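Local coordinates for protein toxin coregulated pilin (Vibrio cholerae, PDB 3HRV) that forms the major subunit of the toxin-coregulated type IV pilus, which is essential for bacterial aggregation and colonization of the host small intestine, at residues 78-90 with 101-113. Numbering follows the deposited sequence.
Sequences KNPFTGTAMGIFS and FAITVGGLTQAQC. With SO4 (sulfate ion), chain E.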
# COMPACT_ATOMS: atom_id res chain seq x y z
N LYS A 78 -5.77 -10.63 -5.54
CA LYS A 78 -5.49 -11.37 -4.33
C LYS A 78 -4.20 -11.03 -3.60
O LYS A 78 -3.18 -10.67 -4.19
CB LYS A 78 -5.49 -12.87 -4.62
CG LYS A 78 -6.84 -13.43 -5.03
CD LYS A 78 -7.25 -14.57 -4.12
CE LYS A 78 -8.33 -15.42 -4.76
NZ LYS A 78 -7.75 -16.60 -5.46
N ASN A 79 -4.28 -11.12 -2.27
CA ASN A 79 -3.14 -10.92 -1.40
C ASN A 79 -2.58 -12.34 -1.34
O ASN A 79 -3.21 -13.23 -0.77
CB ASN A 79 -3.62 -10.48 -0.02
CG ASN A 79 -2.49 -10.39 0.99
OD1 ASN A 79 -1.49 -11.09 0.90
ND2 ASN A 79 -2.66 -9.52 1.98
N PRO A 80 -1.27 -12.53 -1.71
CA PRO A 80 -0.87 -13.92 -1.93
C PRO A 80 -0.56 -14.71 -0.65
O PRO A 80 -0.61 -15.94 -0.66
CB PRO A 80 0.35 -13.80 -2.83
CG PRO A 80 0.13 -12.51 -3.55
CD PRO A 80 -0.38 -11.62 -2.44
N PHE A 81 -0.44 -13.63 0.43
CA PHE A 81 -0.13 -14.07 1.79
C PHE A 81 -1.38 -14.51 2.63
O PHE A 81 -1.23 -15.12 3.69
CB PHE A 81 0.71 -13.01 2.50
CG PHE A 81 1.87 -12.51 1.68
CD1 PHE A 81 1.75 -11.34 0.92
CD2 PHE A 81 3.06 -13.22 1.63
CE1 PHE A 81 2.80 -10.90 0.13
CE2 PHE A 81 4.12 -12.78 0.84
CZ PHE A 81 3.99 -11.62 0.09
N THR A 82 -2.54 -14.05 2.20
CA THR A 82 -3.74 -14.35 2.96
C THR A 82 -4.75 -15.13 2.12
O THR A 82 -5.61 -15.81 2.67
CB THR A 82 -4.44 -13.07 3.44
OG1 THR A 82 -4.91 -12.33 2.30
CG2 THR A 82 -3.48 -12.20 4.25
N GLY A 83 -4.65 -15.02 0.81
CA GLY A 83 -5.58 -15.72 -0.05
C GLY A 83 -6.87 -14.94 -0.25
O GLY A 83 -7.78 -15.40 -0.94
N THR A 84 -6.95 -13.77 0.37
CA THR A 84 -8.13 -12.93 0.23
C THR A 84 -7.74 -11.68 -0.56
O THR A 84 -6.56 -11.45 -0.82
CB THR A 84 -8.72 -12.51 1.59
OG1 THR A 84 -7.66 -12.05 2.44
CG2 THR A 84 -9.43 -13.68 2.25
N ALA A 85 -8.73 -10.89 -0.93
CA ALA A 85 -8.48 -9.69 -1.71
C ALA A 85 -7.70 -8.62 -0.95
O ALA A 85 -7.88 -8.45 0.26
CB ALA A 85 -9.80 -9.10 -2.19
N MET A 86 -6.81 -7.93 -1.65
CA MET A 86 -6.08 -6.85 -1.03
C MET A 86 -7.15 -5.77 -0.97
O MET A 86 -8.20 -5.85 -1.67
CB MET A 86 -4.93 -6.37 -1.92
CG MET A 86 -3.86 -7.43 -2.19
SD MET A 86 -2.51 -6.81 -3.20
CE MET A 86 -3.24 -6.88 -4.84
N GLY A 87 -7.02 -4.84 -0.04
CA GLY A 87 -8.02 -3.79 0.04
C GLY A 87 -7.51 -2.59 -0.72
O GLY A 87 -6.30 -2.42 -0.89
N ILE A 88 -8.43 -1.76 -1.22
CA ILE A 88 -8.04 -0.55 -1.92
C ILE A 88 -8.80 0.59 -1.26
O ILE A 88 -10.03 0.65 -1.33
CB ILE A 88 -8.39 -0.59 -3.42
CG1 ILE A 88 -7.71 -1.80 -4.08
CG2 ILE A 88 -7.93 0.70 -4.10
CD1 ILE A 88 -8.09 -1.99 -5.53
N PHE A 89 -8.05 1.47 -0.60
CA PHE A 89 -8.63 2.62 0.09
C PHE A 89 -8.38 3.91 -0.67
O PHE A 89 -7.27 4.14 -1.16
CB PHE A 89 -8.01 2.81 1.47
CG PHE A 89 -8.55 1.89 2.53
CD1 PHE A 89 -7.95 0.66 2.76
CD2 PHE A 89 -9.62 2.28 3.32
CE1 PHE A 89 -8.42 -0.18 3.78
CE2 PHE A 89 -10.09 1.46 4.34
CZ PHE A 89 -9.49 0.23 4.57
N SER A 90 -9.40 4.75 -0.76
CA SER A 90 -9.23 6.04 -1.39
C SER A 90 -9.00 6.95 -0.19
O SER A 90 -9.68 6.82 0.83
CB SER A 90 -10.51 6.45 -2.12
OG SER A 90 -10.63 5.77 -3.35
N PHE A 101 -5.09 6.89 -3.58
CA PHE A 101 -5.57 5.57 -3.19
C PHE A 101 -4.40 4.77 -2.67
O PHE A 101 -3.25 5.05 -2.97
CB PHE A 101 -6.20 4.84 -4.39
CG PHE A 101 -5.21 4.40 -5.43
CD1 PHE A 101 -4.65 3.13 -5.38
CD2 PHE A 101 -4.82 5.27 -6.45
CE1 PHE A 101 -3.71 2.73 -6.33
CE2 PHE A 101 -3.89 4.88 -7.40
CZ PHE A 101 -3.33 3.61 -7.34
N ALA A 102 -4.70 3.76 -1.86
CA ALA A 102 -3.67 2.90 -1.31
C ALA A 102 -4.13 1.45 -1.35
O ALA A 102 -5.27 1.14 -1.01
CB ALA A 102 -3.35 3.31 0.13
N ILE A 103 -3.24 0.58 -1.80
CA ILE A 103 -3.54 -0.84 -1.86
C ILE A 103 -2.97 -1.42 -0.58
O ILE A 103 -1.78 -1.27 -0.29
CB ILE A 103 -2.87 -1.50 -3.07
CG1 ILE A 103 -3.27 -0.76 -4.34
CG2 ILE A 103 -3.29 -2.97 -3.16
CD1 ILE A 103 -2.45 -1.13 -5.55
N THR A 104 -3.81 -2.09 0.20
CA THR A 104 -3.37 -2.65 1.46
C THR A 104 -3.09 -4.15 1.39
O THR A 104 -3.92 -4.93 0.93
CB THR A 104 -4.38 -2.36 2.58
OG1 THR A 104 -5.67 -2.88 2.22
CG2 THR A 104 -4.50 -0.86 2.81
N VAL A 105 -1.90 -4.52 1.85
CA VAL A 105 -1.46 -5.91 1.88
C VAL A 105 -1.22 -6.25 3.34
O VAL A 105 -0.20 -5.85 3.92
CB VAL A 105 -0.14 -6.09 1.09
CG1 VAL A 105 0.21 -7.56 0.98
CG2 VAL A 105 -0.28 -5.47 -0.30
N GLY A 106 -2.17 -6.97 3.93
CA GLY A 106 -2.06 -7.34 5.33
C GLY A 106 -1.68 -8.79 5.59
O GLY A 106 -1.39 -9.54 4.67
N GLY A 107 -1.69 -9.16 6.87
CA GLY A 107 -1.35 -10.52 7.26
C GLY A 107 0.11 -10.85 7.06
O GLY A 107 0.49 -12.02 6.98
N LEU A 108 0.95 -9.82 7.01
CA LEU A 108 2.38 -10.00 6.79
C LEU A 108 3.22 -10.22 8.05
O LEU A 108 3.04 -9.53 9.05
CB LEU A 108 2.95 -8.78 6.06
CG LEU A 108 2.30 -8.39 4.74
CD1 LEU A 108 2.83 -7.04 4.29
CD2 LEU A 108 2.58 -9.45 3.69
N THR A 109 4.12 -11.19 7.99
CA THR A 109 5.02 -11.42 9.11
C THR A 109 6.03 -10.29 8.97
O THR A 109 6.05 -9.60 7.95
CB THR A 109 5.77 -12.76 8.99
OG1 THR A 109 6.54 -12.76 7.78
CG2 THR A 109 4.80 -13.92 8.97
N GLN A 110 6.89 -10.11 9.96
CA GLN A 110 7.88 -9.04 9.86
C GLN A 110 8.79 -9.26 8.66
O GLN A 110 9.13 -8.32 7.95
CB GLN A 110 8.72 -8.97 11.14
CG GLN A 110 9.62 -7.75 11.19
CD GLN A 110 10.31 -7.60 12.52
OE1 GLN A 110 11.23 -8.36 12.85
NE2 GLN A 110 9.88 -6.62 13.31
N ALA A 111 9.16 -10.52 8.42
CA ALA A 111 10.04 -10.85 7.29
C ALA A 111 9.38 -10.54 5.95
O ALA A 111 10.02 -10.02 5.04
CB ALA A 111 10.43 -12.32 7.35
N GLN A 112 8.10 -10.86 5.83
CA GLN A 112 7.39 -10.60 4.59
C GLN A 112 7.22 -9.10 4.37
O GLN A 112 7.30 -8.61 3.25
CB GLN A 112 6.02 -11.29 4.61
CG GLN A 112 6.14 -12.81 4.70
CD GLN A 112 4.80 -13.49 4.85
OE1 GLN A 112 3.94 -13.02 5.59
NE2 GLN A 112 4.63 -14.62 4.17
N CYS A 113 7.01 -8.38 5.46
CA CYS A 113 6.85 -6.93 5.39
C CYS A 113 8.14 -6.28 4.87
O CYS A 113 8.10 -5.45 3.96
CB CYS A 113 6.50 -6.41 6.78
SG CYS A 113 6.23 -4.62 6.99
S SO4 E . 6.66 -16.08 1.50
O1 SO4 E . 6.89 -15.64 2.81
O2 SO4 E . 7.05 -15.07 0.61
O3 SO4 E . 5.26 -16.35 1.24
O4 SO4 E . 7.44 -17.22 1.36
O HOH W 1 -4.49 -7.28 2.16
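An antiparallel beta hairpin pairs Gly87 and Phe89 with Thr104 and Ala102, and it illustrates how an Asx turn can continue a hairpin's contact past the last backbone bond. Thr104 N gives Gly87 O a nearly straight bond of 2.7 Å, and Ala102 N also donates to Phe89 O, though less straight. Before Gly87 the direct backbone pairing stops, and a water joins Asn79 ND2, Thr104 O and Gly106 N. The Asn79 amide is gripped at both ends. OD1 accepts from Phe81 N at 2.8 Å, closing the turn. ND2 donates to Gly106 O at 3.0 Å. Its CG lies anti to the backbone N (chi1 174°), which carries ND2 across to the Gly106 carbonyl. The turn presents the Phe81 ring, one face of which receives Leu108 CD2 in a CH-pi contact, 3.9 Å from the centroid. Gln112, in a capping box with Thr109, brings NE2 to 3.3 Å from Phe81 CD2 and donates to a sulfate that probably came from the crystallisation solution. Met86 SD rests against Ile103 CG2 and Val105 CG2. In this pilin sheet, strand 100-108 lies between 87-93 and 185-191; Ile88 and Ile103 pack on Val36 of helix 24-44, and Phe89 on Ala59 of helix 56-68.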